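Local coordinates for trans-isoprenyl diphosphate synthase (Caulobacter crescentus, PDB 3OYR), which probably makes octaprenyl diphosphate, the precursor of quinone side chains, by adding isopentenyl units in trans to an allylic diphosphate, at residues Ile187-Thr192 with Tyr220-Gly225; Phe228-Asp233 with Asp304-Leu309; Gly239-Glu242 with Lys246-Gly249; Leu309-Ala314 with Phe339-Arg344. One frame throughout, in Å; residues are numbered along the deposited sequence. Where two conformers were deposited one is given.

Contact 1 (Ile187-Thr192 with Tyr220-Gly225). With DMA (dimethylallyl diphosphate), chain G.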
loop_
_atom_site.group_PDB
_atom_site.type_symbol
_atom_site.label_atom_id
_atom_site.label_comp_id
_atom_site.label_asym_id
_atom_site.label_seq_id
_atom_site.Cartn_x
_atom_site.Cartn_y
_atom_site.Cartn_z
ATOM N N ILE B 187 8.791 -16.683 6.303
ATOM C CA ILE B 187 9.009 -15.319 5.870
ATOM C C ILE B 187 9.157 -15.185 4.357
ATOM O O ILE B 187 8.458 -14.364 3.743
ATOM C CB ILE B 187 10.279 -14.749 6.548
ATOM C CG1 ILE B 187 10.019 -14.546 8.047
ATOM C CG2 ILE B 187 10.835 -13.516 5.797
ATOM C CD1 ILE B 187 11.301 -14.212 8.870
ATOM N N ILE B 188 10.046 -15.978 3.748
ATOM C CA ILE B 188 10.247 -15.847 2.300
ATOM C C ILE B 188 9.015 -16.312 1.524
ATOM O O ILE B 188 8.717 -15.778 0.469
ATOM C CB ILE B 188 11.573 -16.473 1.778
ATOM C CG1 ILE B 188 11.626 -18.003 1.979
ATOM C CG2 ILE B 188 12.749 -15.798 2.479
ATOM C CD1 ILE B 188 12.667 -18.734 1.092
ATOM N N GLN B 189 8.262 -17.261 2.070
ATOM C CA GLN B 189 7.047 -17.670 1.358
ATOM C C GLN B 189 6.041 -16.506 1.280
ATOM O O GLN B 189 5.430 -16.260 0.229
ATOM C CB GLN B 189 6.425 -18.931 1.951
ATOM C CG GLN B 189 5.200 -19.400 1.141
ATOM C CD GLN B 189 4.606 -20.698 1.628
ATOM O OE1 GLN B 189 5.291 -21.713 1.736
ATOM N NE2 GLN B 189 3.300 -20.687 1.868
ATOM N N ALA B 190 5.916 -15.783 2.385
ATOM C CA ALA B 190 4.951 -14.705 2.511
ATOM C C ALA B 190 5.400 -13.459 1.762
ATOM O O ALA B 190 4.646 -12.911 0.971
ATOM C CB ALA B 190 4.693 -14.388 3.989
ATOM N N LYS B 191 6.638 -13.034 1.995
ATOM C CA LYS B 191 7.086 -11.761 1.485
ATOM C C LYS B 191 7.457 -11.810 0.006
ATOM O O LYS B 191 7.433 -10.773 -0.650
ATOM C CB LYS B 191 8.253 -11.228 2.312
ATOM C CG LYS B 191 9.605 -11.738 1.854
ATOM C CD LYS B 191 10.724 -10.922 2.458
ATOM C CE LYS B 191 12.058 -11.584 2.143
ATOM N NZ LYS B 191 13.197 -10.761 2.674
ATOM N N THR B 192 7.790 -12.996 -0.516
ATOM C CA THR B 192 8.251 -13.094 -1.904
ATOM C C THR B 192 7.500 -14.108 -2.740
ATOM O O THR B 192 7.070 -13.795 -3.845
ATOM C CB THR B 192 9.762 -13.367 -1.979
ATOM O OG1 THR B 192 10.467 -12.295 -1.326
ATOM C CG2 THR B 192 10.228 -13.476 -3.438
ATOM N N TYR B 220 3.058 -23.703 -9.286
ATOM C CA TYR B 220 4.245 -23.358 -10.064
ATOM C C TYR B 220 4.852 -22.061 -9.532
ATOM O O TYR B 220 6.031 -22.009 -9.230
ATOM C CB TYR B 220 3.947 -23.251 -11.595
ATOM C CG TYR B 220 5.080 -22.601 -12.349
ATOM C CD1 TYR B 220 6.198 -23.339 -12.727
ATOM C CD2 TYR B 220 5.069 -21.231 -12.639
ATOM C CE1 TYR B 220 7.269 -22.750 -13.389
ATOM C CE2 TYR B 220 6.149 -20.641 -13.294
ATOM C CZ TYR B 220 7.229 -21.407 -13.676
ATOM O OH TYR B 220 8.288 -20.811 -14.308
ATOM N N GLY B 221 4.022 -21.025 -9.413
ATOM C CA GLY B 221 4.492 -19.713 -8.983
ATOM C C GLY B 221 5.019 -19.705 -7.548
ATOM O O GLY B 221 6.047 -19.087 -7.289
ATOM N N LEU B 222 4.334 -20.401 -6.627
ATOM C CA LEU B 222 4.767 -20.440 -5.223
ATOM C C LEU B 222 6.164 -21.058 -5.118
ATOM O O LEU B 222 7.096 -20.469 -4.522
ATOM C CB LEU B 222 3.757 -21.221 -4.376
ATOM C CG LEU B 222 3.686 -20.989 -2.865
ATOM C CD1 LEU B 222 4.792 -21.727 -2.116
ATOM C CD2 LEU B 222 3.707 -19.513 -2.526
ATOM N N ASN B 223 6.322 -22.236 -5.707
ATOM C CA ASN B 223 7.626 -22.880 -5.738
ATOM C C ASN B 223 8.687 -22.082 -6.494
ATOM O O ASN B 223 9.842 -22.016 -6.041
ATOM C CB ASN B 223 7.528 -24.327 -6.227
ATOM C CG ASN B 223 6.803 -25.205 -5.247
ATOM O OD1 ASN B 223 7.318 -25.522 -4.174
ATOM N ND2 ASN B 223 5.591 -25.596 -5.601
ATOM N N LEU B 224 8.302 -21.450 -7.611
ATOM C CA LEU B 224 9.248 -20.575 -8.329
ATOM C C LEU B 224 9.733 -19.447 -7.423
ATOM O O LEU B 224 10.923 -19.147 -7.385
ATOM C CB LEU B 224 8.651 -19.998 -9.613
ATOM C CG LEU B 224 9.712 -19.206 -10.383
ATOM C CD1 LEU B 224 10.084 -19.880 -11.643
ATOM C CD2 LEU B 224 9.278 -17.819 -10.659
ATOM N N GLY B 225 8.811 -18.861 -6.662
ATOM C CA GLY B 225 9.152 -17.752 -5.781
ATOM C C GLY B 225 10.056 -18.115 -4.622
ATOM O O GLY B 225 10.932 -17.330 -4.261
HETATM C C1 DMA G . 11.963 -8.625 0.043
HETATM O O1 DMA G . 13.218 -9.187 -0.322
HETATM C C2 DMA G . 11.603 -7.401 -0.739
HETATM C C3 DMA G . 10.366 -7.178 -1.198
HETATM C C4 DMA G . 9.215 -8.109 -0.985
HETATM C C5 DMA G . 10.142 -5.916 -1.964
HETATM P PA DMA G . 14.668 -8.457 -0.179
HETATM O O1A DMA G . 15.636 -9.600 -0.129
HETATM O O2A DMA G . 14.687 -7.392 0.885
HETATM O O3A DMA G . 14.731 -7.782 -1.647
HETATM P PB DMA G . 15.874 -6.781 -2.197
HETATM O O1B DMA G . 15.399 -6.692 -3.624
HETATM O O2B DMA G . 17.186 -7.495 -1.977
HETATM O O3B DMA G . 15.793 -5.507 -1.386
#
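Leu222 and Gly225 face Gln189 and Thr192 where helices 181-206 and 211-238, consecutive elements of the all-helical isoprenoid synthase fold, pack beside the allylic pocket. Leu222, described here in one of its two deposited conformations, crosses Gln189 at about a right angle: its CD1 lies 3.9 Å from Gln189 OE1, and its CD2 is 4.0 Å from Gln189 CG. The glutamine is extended, with CG anti to the backbone N (chi1 -176°), so the leucine lies against both the aliphatic CG and the amide end, an amphipathic choice for a partly exposed place. One turn on, Gly225 carries no side chain that would push the backbones apart, and its CA comes within 6.1 Å of Thr192 CA, the closest pairing of the two segments.

Facing the glycine, Thr192 sits at the end of a wider pi-type turn that spans 189-192. Its hydroxyl serves the pocket through a hydrogen bond with Gln229. Next to it, Lys191 runs as an extended chain alongside the bound dimethylallyl diphosphate (chain G), with CE 3.6 Å from C1 and NZ giving a weak bond to O1; Gln170 also holds this amine. A leucine in its place would probably leave O1 and Gln170 without their positively charged partner. The methyl of Thr192 completes the interface, CG2 resting 4.0 Å from Gly225 O.

Contact 2 (Phe228-Asp233 with Asp304-Leu309); sequences FQLADD and DATLDL. With CA (calcium ion), chain F; DMA (dimethylallyl diphosphate), chain D; DMA (dimethylallyl diphosphate), chain G.
The Phe228 ring meets dimethylallyl diphosphate (chain D) edge-on: CZ points, in the ring plane, at phosphate oxygen O2A 3.3 Å away, while the ring also makes a cation-pi contact with Arg343 and meets Phe196 at about 55°. The Gln229 amide is turned so that Asp233 OD1 lies in its plane, 2.8 Å from NE2, although the carboxylate receives that N-H from above its own plane, 48° out. The same nitrogen gives a weak bond to O1A of the second diphosphate (chain G). A leucine at Gln229 would probably leave Asp233 OD1 and O1A without the amide N-H.

Away from the ligands, this helix packs antiparallel (167°) against helix 302-320, the axes 8.7 Å apart. Leu230 CD1 fits 3.8 Å from Leu309 CG, Thr306 CG2 sits against Leu230 O, and small Ala231 admits Leu307 CD2. Leucines suit this apolar side, aspartates the side toward the ligands: Asp232 and Asp233 open the family's second aspartate-rich motif. Asp232 OD1 binds calcium at 2.3 Å, with two oxygens of the chain G diphosphate and three waters. The carboxylate and the diphosphate thus share one metal, which would offset their mutual negative charge.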
loop_
_atom_site.group_PDB
_atom_site.type_symbol
_atom_site.label_atom_id
_atom_site.label_comp_id
_atom_site.label_asym_id
_atom_site.label_seq_id
_atom_site.Cartn_x
_atom_site.Cartn_y
_atom_site.Cartn_z
ATOM N N PHE B 228 13.371 -18.487 -6.166
ATOM C CA PHE B 228 13.761 -17.129 -6.527
ATOM C C PHE B 228 14.372 -16.403 -5.340
ATOM O O PHE B 228 15.458 -15.826 -5.453
ATOM C CB PHE B 228 12.544 -16.342 -7.073
ATOM C CG PHE B 228 12.899 -14.992 -7.647
ATOM C CD1 PHE B 228 13.327 -14.879 -8.973
ATOM C CD2 PHE B 228 12.813 -13.831 -6.860
ATOM C CE1 PHE B 228 13.679 -13.620 -9.503
ATOM C CE2 PHE B 228 13.147 -12.562 -7.393
ATOM C CZ PHE B 228 13.587 -12.459 -8.706
ATOM N N GLN B 229 13.680 -16.444 -4.201
ATOM C CA GLN B 229 14.128 -15.712 -3.019
ATOM C C GLN B 229 15.387 -16.313 -2.381
ATOM O O GLN B 229 16.281 -15.574 -1.938
ATOM C CB GLN B 229 13.006 -15.614 -2.003
ATOM C CG GLN B 229 13.336 -14.688 -0.851
ATOM C CD GLN B 229 13.670 -13.272 -1.298
ATOM O OE1 GLN B 229 12.966 -12.680 -2.107
ATOM N NE2 GLN B 229 14.747 -12.731 -0.772
ATOM N N LEU B 230 15.452 -17.642 -2.328
ATOM C CA LEU B 230 16.680 -18.347 -1.911
ATOM C C LEU B 230 17.885 -17.929 -2.755
ATOM O O LEU B 230 18.934 -17.602 -2.200
ATOM C CB LEU B 230 16.490 -19.862 -1.962
ATOM C CG LEU B 230 15.584 -20.385 -0.842
ATOM C CD1 LEU B 230 15.137 -21.779 -1.146
ATOM C CD2 LEU B 230 16.295 -20.356 0.459
ATOM N N ALA B 231 17.721 -17.906 -4.083
ATOM C CA ALA B 231 18.778 -17.413 -4.973
ATOM C C ALA B 231 19.090 -15.942 -4.718
ATOM O O ALA B 231 20.254 -15.566 -4.708
ATOM C CB ALA B 231 18.431 -17.640 -6.435
ATOM N N ASP B 232 18.061 -15.124 -4.486
ATOM C CA ASP B 232 18.262 -13.715 -4.150
ATOM C C ASP B 232 19.061 -13.544 -2.865
ATOM O O ASP B 232 19.963 -12.701 -2.793
ATOM C CB ASP B 232 16.931 -12.968 -4.021
ATOM C CG ASP B 232 17.128 -11.486 -3.813
ATOM O OD1 ASP B 232 17.119 -11.032 -2.632
ATOM O OD2 ASP B 232 17.345 -10.781 -4.826
ATOM N N ASP B 233 18.726 -14.340 -1.850
ATOM C CA ASP B 233 19.452 -14.318 -0.588
ATOM C C ASP B 233 20.921 -14.744 -0.751
ATOM O O ASP B 233 21.808 -14.132 -0.157
ATOM C CB ASP B 233 18.725 -15.152 0.472
ATOM C CG ASP B 233 17.448 -14.465 0.984
ATOM O OD1 ASP B 233 17.171 -13.301 0.612
ATOM O OD2 ASP B 233 16.714 -15.087 1.771
ATOM N N ASP B 304 26.327 -22.702 -1.449
ATOM C CA ASP B 304 25.966 -23.844 -2.294
ATOM C C ASP B 304 24.737 -24.586 -1.799
ATOM O O ASP B 304 23.872 -24.948 -2.597
ATOM C CB ASP B 304 27.146 -24.808 -2.474
ATOM C CG ASP B 304 28.180 -24.285 -3.458
ATOM O OD1 ASP B 304 29.387 -24.533 -3.235
ATOM O OD2 ASP B 304 27.792 -23.620 -4.451
ATOM N N ALA B 305 24.666 -24.799 -0.488
ATOM C CA ALA B 305 23.533 -25.480 0.148
ATOM C C ALA B 305 22.196 -24.712 -0.024
ATOM O O ALA B 305 21.148 -25.328 -0.225
ATOM C CB ALA B 305 23.829 -25.750 1.622
ATOM N N THR B 306 22.257 -23.379 0.038
ATOM C CA THR B 306 21.122 -22.490 -0.252
ATOM C C THR B 306 20.591 -22.708 -1.673
ATOM O O THR B 306 19.375 -22.892 -1.881
ATOM C CB THR B 306 21.533 -21.008 -0.075
ATOM O OG1 THR B 306 22.009 -20.800 1.259
ATOM C CG2 THR B 306 20.346 -20.066 -0.318
ATOM N N LEU B 307 21.513 -22.716 -2.636
ATOM C CA LEU B 307 21.177 -22.956 -4.038
ATOM C C LEU B 307 20.717 -24.382 -4.342
ATOM O O LEU B 307 19.916 -24.581 -5.271
ATOM C CB LEU B 307 22.315 -22.509 -4.977
ATOM C CG LEU B 307 22.696 -21.010 -4.963
ATOM C CD1 LEU B 307 23.895 -20.726 -5.876
ATOM C CD2 LEU B 307 21.533 -20.088 -5.334
ATOM N N ASP B 308 21.196 -25.358 -3.562
ATOM C CA ASP B 308 20.680 -26.746 -3.618
ATOM C C ASP B 308 19.207 -26.786 -3.233
ATOM O O ASP B 308 18.394 -27.484 -3.862
ATOM C CB ASP B 308 21.442 -27.687 -2.668
ATOM C CG ASP B 308 22.843 -28.049 -3.167
ATOM O OD1 ASP B 308 23.688 -28.420 -2.318
ATOM O OD2 ASP B 308 23.112 -27.962 -4.384
ATOM N N LEU B 309 18.867 -26.040 -2.194
ATOM C CA LEU B 309 17.485 -25.947 -1.752
ATOM C C LEU B 309 16.653 -25.190 -2.799
ATOM O O LEU B 309 15.549 -25.608 -3.142
ATOM C CB LEU B 309 17.400 -25.283 -0.373
ATOM C CG LEU B 309 16.013 -25.187 0.285
ATOM C CD1 LEU B 309 15.330 -26.554 0.383
ATOM C CD2 LEU B 309 16.092 -24.528 1.667
HETATM CA CA CA F . 17.788 -9.450 -1.161
HETATM C C1 DMA D . 13.270 -7.736 -5.993
HETATM O O1 DMA D . 12.626 -8.364 -7.110
HETATM C C2 DMA D . 12.325 -8.272 -4.978
HETATM C C3 DMA D . 12.569 -9.399 -4.303
HETATM C C4 DMA D . 13.869 -10.151 -4.407
HETATM C C5 DMA D . 11.486 -9.881 -3.388
HETATM P PA DMA D . 13.274 -8.666 -8.546
HETATM O O1A DMA D . 12.292 -9.395 -9.441
HETATM O O2A DMA D . 14.599 -9.344 -8.331
HETATM O O3A DMA D . 13.483 -7.122 -8.990
HETATM P PB DMA D . 13.288 -6.427 -10.446
HETATM O O1B DMA D . 11.799 -6.188 -10.601
HETATM O O2B DMA D . 14.069 -5.166 -10.142
HETATM O O3B DMA D . 13.869 -7.320 -11.509
HETATM C C1 DMA G . 11.963 -8.625 0.043
HETATM O O1 DMA G . 13.218 -9.187 -0.322
HETATM C C2 DMA G . 11.603 -7.401 -0.739
HETATM C C3 DMA G . 10.366 -7.178 -1.198
HETATM C C4 DMA G . 9.215 -8.109 -0.985
HETATM C C5 DMA G . 10.142 -5.916 -1.964
HETATM P PA DMA G . 14.668 -8.457 -0.179
HETATM O O1A DMA G . 15.636 -9.600 -0.129
HETATM O O2A DMA G . 14.687 -7.392 0.885
HETATM O O3A DMA G . 14.731 -7.782 -1.647
HETATM P PB DMA G . 15.874 -6.781 -2.197
HETATM O O1B DMA G . 15.399 -6.692 -3.624
HETATM O O2B DMA G . 17.186 -7.495 -1.977
HETATM O O3B DMA G . 15.793 -5.507 -1.386
HETATM O O HOH W 1 19.861 -9.438 -2.347
HETATM O O HOH W 2 18.456 -11.170 0.281
HETATM O O HOH W 3 18.873 -7.863 0.294
#

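Contact 3 (Gly239-Glu242 with Lys246-Gly249). With DMA (dimethylallyl diphosphate), chain G.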
loop_
_atom_site.group_PDB
_atom_site.type_symbol
_atom_site.label_atom_id
_atom_site.label_comp_id
_atom_site.label_asym_id
_atom_site.label_seq_id
_atom_site.Cartn_x
_atom_site.Cartn_y
_atom_site.Cartn_z
ATOM N N GLY B 239 26.920 -12.082 -5.086
ATOM C CA GLY B 239 26.783 -11.297 -6.323
ATOM C C GLY B 239 27.585 -10.006 -6.345
ATOM O O GLY B 239 28.086 -9.557 -5.316
ATOM N N ALA B 240 27.704 -9.404 -7.523
ATOM C CA ALA B 240 28.347 -8.092 -7.647
ATOM C C ALA B 240 27.297 -7.010 -7.790
ATOM O O ALA B 240 26.329 -7.166 -8.545
ATOM C CB ALA B 240 29.290 -8.054 -8.830
ATOM N N THR B 241 27.513 -5.917 -7.067
ATOM C CA THR B 241 26.630 -4.766 -7.043
ATOM C C THR B 241 26.269 -4.272 -8.432
ATOM O O THR B 241 25.107 -3.936 -8.699
ATOM C CB THR B 241 27.272 -3.649 -6.239
ATOM O OG1 THR B 241 27.457 -4.124 -4.910
ATOM C CG2 THR B 241 26.393 -2.392 -6.205
ATOM N N GLU B 242 27.259 -4.295 -9.317
ATOM C CA GLU B 242 27.112 -3.799 -10.674
ATOM C C GLU B 242 26.195 -4.660 -11.549
ATOM O O GLU B 242 25.521 -4.138 -12.436
ATOM C CB GLU B 242 28.494 -3.604 -11.313
ATOM C CG GLU B 242 29.516 -3.010 -10.331
ATOM C CD GLU B 242 30.425 -1.953 -10.945
ATOM O OE1 GLU B 242 31.319 -1.462 -10.217
ATOM O OE2 GLU B 242 30.246 -1.604 -12.137
ATOM N N LYS B 246 21.773 -3.496 -7.069
ATOM C CA LYS B 246 21.564 -3.134 -5.678
ATOM C C LYS B 246 22.812 -3.591 -4.924
ATOM O O LYS B 246 23.532 -4.453 -5.408
ATOM C CB LYS B 246 20.289 -3.803 -5.135
ATOM C CG LYS B 246 20.265 -5.324 -5.260
ATOM C CD LYS B 246 18.849 -5.903 -5.082
ATOM C CE LYS B 246 18.896 -7.385 -4.834
ATOM N NZ LYS B 246 17.587 -8.054 -5.162
ATOM N N ASN B 247 23.070 -3.000 -3.757
ATOM C CA ASN B 247 24.258 -3.322 -2.970
ATOM C C ASN B 247 24.286 -4.738 -2.410
ATOM O O ASN B 247 23.415 -5.126 -1.618
ATOM C CB ASN B 247 24.459 -2.295 -1.842
ATOM C CG ASN B 247 24.750 -0.903 -2.380
ATOM O OD1 ASN B 247 24.145 0.096 -1.967
ATOM N ND2 ASN B 247 25.651 -0.838 -3.338
ATOM N N ALA B 248 25.290 -5.504 -2.838
ATOM C CA ALA B 248 25.652 -6.759 -2.181
ATOM C C ALA B 248 25.952 -6.459 -0.726
ATOM O O ALA B 248 26.625 -5.477 -0.432
ATOM C CB ALA B 248 26.879 -7.391 -2.857
ATOM N N GLY B 249 25.432 -7.278 0.187
ATOM C CA GLY B 249 25.683 -7.071 1.613
ATOM C C GLY B 249 24.662 -6.256 2.391
ATOM O O GLY B 249 24.852 -6.006 3.590
HETATM C C1 DMA G . 11.963 -8.625 0.043
HETATM O O1 DMA G . 13.218 -9.187 -0.322
HETATM C C2 DMA G . 11.603 -7.401 -0.739
HETATM C C3 DMA G . 10.366 -7.178 -1.198
HETATM C C4 DMA G . 9.215 -8.109 -0.985
HETATM C C5 DMA G . 10.142 -5.916 -1.964
HETATM P PA DMA G . 14.668 -8.457 -0.179
HETATM O O1A DMA G . 15.636 -9.600 -0.129
HETATM O O2A DMA G . 14.687 -7.392 0.885
HETATM O O3A DMA G . 14.731 -7.782 -1.647
HETATM P PB DMA G . 15.874 -6.781 -2.197
HETATM O O1B DMA G . 15.399 -6.692 -3.624
HETATM O O2B DMA G . 17.186 -7.495 -1.977
HETATM O O3B DMA G . 15.793 -5.507 -1.386
HETATM O O HOH W 4 28.351 -2.122 -3.398
#
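Thr241 meets Asn247 and Ala248 with its two branches turned to different tasks. With chi1 at -61°, the hydroxyl lies beside its own backbone N and faces the Ala248 amide, whose N-H gives OG1 a weak but fairly straight bond (3.3 Å, 160°). The methyl CG2 approaches Asn247, 3.3 Å from ND2, where the two side chains pass each other at a slant. A water joins their polar parts, 2.7 Å from Thr241 OG1 and weakly bonded to Asn247 ND2. Threonine suits the place because one branch accepts the amide proton and the other packs. At the backbone, Thr241 CA makes a CA-H...O contact with Lys246 O, while the Ala248 methyl is directed toward the first segment and touches Gly239 O at 3.5 Å.

Lys246 departs from 239-242, its extended chain carrying NZ to the diphosphate of the chain G ligand. There NZ bonds O1B at 3.0 Å and, weakly, O2B, besides forming a salt bridge with Asp232. At the backbone angles of Gly249 (phi 94°) a CB would press on the carbonyl oxygen of Ala248, which suits a residue without a side chain. The turn brings 246-249 back beside the start of short helix 241-244, between the end of helix 211-238 and helix 250-254, with Leu113 of strand 113-114 touching both Thr241 and Asn247.

Contact 4 (Leu309-Ala314 with Phe339-Arg344)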
loop_
_atom_site.group_PDB
_atom_site.type_symbol
_atom_site.label_atom_id
_atom_site.label_comp_id
_atom_site.label_asym_id
_atom_site.label_seq_id
_atom_site.Cartn_x
_atom_site.Cartn_y
_atom_site.Cartn_z
ATOM N N LEU B 309 18.867 -26.040 -2.194
ATOM C CA LEU B 309 17.485 -25.947 -1.752
ATOM C C LEU B 309 16.653 -25.190 -2.799
ATOM O O LEU B 309 15.549 -25.608 -3.142
ATOM C CB LEU B 309 17.400 -25.283 -0.373
ATOM C CG LEU B 309 16.013 -25.187 0.285
ATOM C CD1 LEU B 309 15.330 -26.554 0.383
ATOM C CD2 LEU B 309 16.092 -24.528 1.667
ATOM N N ALA B 310 17.207 -24.106 -3.330
ATOM C CA ALA B 310 16.547 -23.356 -4.406
ATOM C C ALA B 310 16.235 -24.255 -5.600
ATOM O O ALA B 310 15.104 -24.235 -6.120
ATOM C CB ALA B 310 17.407 -22.144 -4.854
ATOM N N ALA B 311 17.216 -25.064 -6.019
ATOM C CA ALA B 311 17.022 -26.020 -7.116
ATOM C C ALA B 311 15.923 -27.051 -6.812
ATOM O O ALA B 311 15.182 -27.450 -7.717
ATOM C CB ALA B 311 18.358 -26.723 -7.478
ATOM N N ASP B 312 15.810 -27.458 -5.543
ATOM C CA ASP B 312 14.717 -28.341 -5.085
ATOM C C ASP B 312 13.341 -27.708 -5.299
ATOM O O ASP B 312 12.403 -28.355 -5.762
ATOM C CB ASP B 312 14.888 -28.697 -3.599
ATOM C CG ASP B 312 15.981 -29.736 -3.349
ATOM O OD1 ASP B 312 16.544 -30.270 -4.330
ATOM O OD2 ASP B 312 16.269 -30.029 -2.163
ATOM N N TYR B 313 13.230 -26.430 -4.966
ATOM C CA TYR B 313 11.995 -25.682 -5.214
ATOM C C TYR B 313 11.750 -25.492 -6.703
ATOM O O TYR B 313 10.605 -25.622 -7.157
ATOM C CB TYR B 313 11.982 -24.350 -4.448
ATOM C CG TYR B 313 11.720 -24.553 -2.968
ATOM C CD1 TYR B 313 12.710 -24.307 -2.026
ATOM C CD2 TYR B 313 10.490 -25.013 -2.518
ATOM C CE1 TYR B 313 12.466 -24.486 -0.668
ATOM C CE2 TYR B 313 10.245 -25.223 -1.166
ATOM C CZ TYR B 313 11.243 -24.946 -0.250
ATOM O OH TYR B 313 11.020 -25.143 1.082
ATOM N N ALA B 314 12.815 -25.254 -7.473
ATOM C CA ALA B 314 12.676 -25.143 -8.936
ATOM C C ALA B 314 12.166 -26.429 -9.591
ATOM O O ALA B 314 11.365 -26.352 -10.530
ATOM C CB ALA B 314 13.955 -24.710 -9.579
ATOM N N PHE B 339 16.199 -20.684 -14.415
ATOM C CA PHE B 339 16.758 -19.346 -14.408
ATOM C C PHE B 339 16.678 -18.699 -13.027
ATOM O O PHE B 339 17.620 -18.027 -12.601
ATOM C CB PHE B 339 16.093 -18.448 -15.458
ATOM C CG PHE B 339 16.661 -17.062 -15.497
ATOM C CD1 PHE B 339 17.887 -16.820 -16.110
ATOM C CD2 PHE B 339 15.991 -16.000 -14.902
ATOM C CE1 PHE B 339 18.422 -15.535 -16.153
ATOM C CE2 PHE B 339 16.526 -14.710 -14.930
ATOM C CZ PHE B 339 17.733 -14.479 -15.564
ATOM N N ALA B 340 15.556 -18.898 -12.334
ATOM C CA ALA B 340 15.410 -18.409 -10.957
ATOM C C ALA B 340 16.597 -18.795 -10.062
ATOM O O ALA B 340 17.064 -17.979 -9.277
ATOM C CB ALA B 340 14.093 -18.870 -10.353
ATOM N N VAL B 341 17.095 -20.022 -10.217
ATOM C CA VAL B 341 18.237 -20.527 -9.453
ATOM C C VAL B 341 19.589 -20.103 -10.056
ATOM O O VAL B 341 20.506 -19.727 -9.321
ATOM C CB VAL B 341 18.175 -22.072 -9.325
ATOM C CG1 VAL B 341 19.304 -22.604 -8.470
ATOM C CG2 VAL B 341 16.829 -22.495 -8.732
ATOM N N SER B 342 19.709 -20.138 -11.383
ATOM C CA SER B 342 21.021 -19.891 -12.036
ATOM C C SER B 342 21.434 -18.419 -12.213
ATOM O O SER B 342 22.637 -18.121 -12.292
ATOM C CB SER B 342 21.121 -20.627 -13.378
ATOM O OG SER B 342 20.244 -20.082 -14.343
ATOM N N ARG B 343 20.449 -17.512 -12.254
ATOM C CA ARG B 343 20.675 -16.073 -12.519
ATOM C C ARG B 343 21.725 -15.380 -11.644
ATOM O O ARG B 343 22.000 -15.794 -10.512
ATOM C CB ARG B 343 19.353 -15.294 -12.401
ATOM C CG ARG B 343 18.814 -15.257 -10.996
ATOM C CD ARG B 343 17.293 -15.049 -10.894
ATOM N NE ARG B 343 16.907 -15.031 -9.474
ATOM C CZ ARG B 343 16.903 -13.939 -8.718
ATOM N NH1 ARG B 343 16.555 -14.004 -7.436
ATOM N NH2 ARG B 343 17.216 -12.767 -9.256
ATOM N N ARG B 344 22.284 -14.307 -12.192
ATOM C CA ARG B 344 23.265 -13.468 -11.506
ATOM C C ARG B 344 22.659 -12.144 -11.055
ATOM O O ARG B 344 23.308 -11.372 -10.351
ATOM C CB ARG B 344 24.479 -13.206 -12.422
ATOM C CG ARG B 344 25.224 -14.471 -12.903
ATOM C CD ARG B 344 25.561 -15.398 -11.743
ATOM N NE ARG B 344 26.375 -14.721 -10.726
ATOM C CZ ARG B 344 26.489 -15.105 -9.455
ATOM N NH1 ARG B 344 25.840 -16.178 -9.005
ATOM N NH2 ARG B 344 27.258 -14.409 -8.629
#
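The C-terminal helical hairpin, helices 302-320 and 328-342, is closed here by one valine set against three alanines. Val341 directs its side chain at the facing helix: CG2 is 3.7 Å from Ala314 CB and 3.9 Å from Ala310 CB, and it also rests 3.6 Å from Ala310 O, so it touches backbone as well as methyls. CG1, placed anti to the backbone N (chi1 -177°), lies between Ala310 and Ala311, 4.3 Å from Ala311 CB. Alanine suits all three positions because a lone methyl lets the branched valine settle close to the helix surface; Ala310 CA and Val341 CA are only 6.0 Å apart. The joint is van der Waals packing alone, methyls against methyls and helix backbone.

Just beyond, the helix ends at Ser342, and Arg343 turns back on it. Its NE gives a 3.0 Å bond to Ala340 O in the last turn, with the oxygen near the guanidinium plane and the donor tilted 19° from the carbonyl plane. Arg343 CB lies 3.6 Å above one face of the Phe339 ring, toward the rim. NH1 reaches Phe228 O and NH2 reaches Ala345 O, so all three guanidinium nitrogens hold backbone carbonyls, NH1 alone of them making the tie to helix 211-238. The arrangement is that of a helical hairpin packed through small residues, within an all-alpha prenyl synthase fold.

Overall arrangement
From the N terminus, contact 1 comes first, closing a span of 27 residues, mostly helix, that includes the turn between helices 181-206 and 211-238. Contact 2 then opens farther along helix 211-238 and spans the 70 residues to helix 302-320. Contact 3, the local turn that follows helix 211-238, lies wholly within that span. Contact 4 begins at Leu309, the residue it shares with contact 2, and closes the C-terminal hairpin; no two of the loops cross. Helix 211-238 links contacts 1 and 2, helix 302-320 links contacts 2 and 4, and the chain G ligand is touched from contacts 1, 2 and 3. Contact 4 touches no ligand; its centre is 6 Å from that of contact 2.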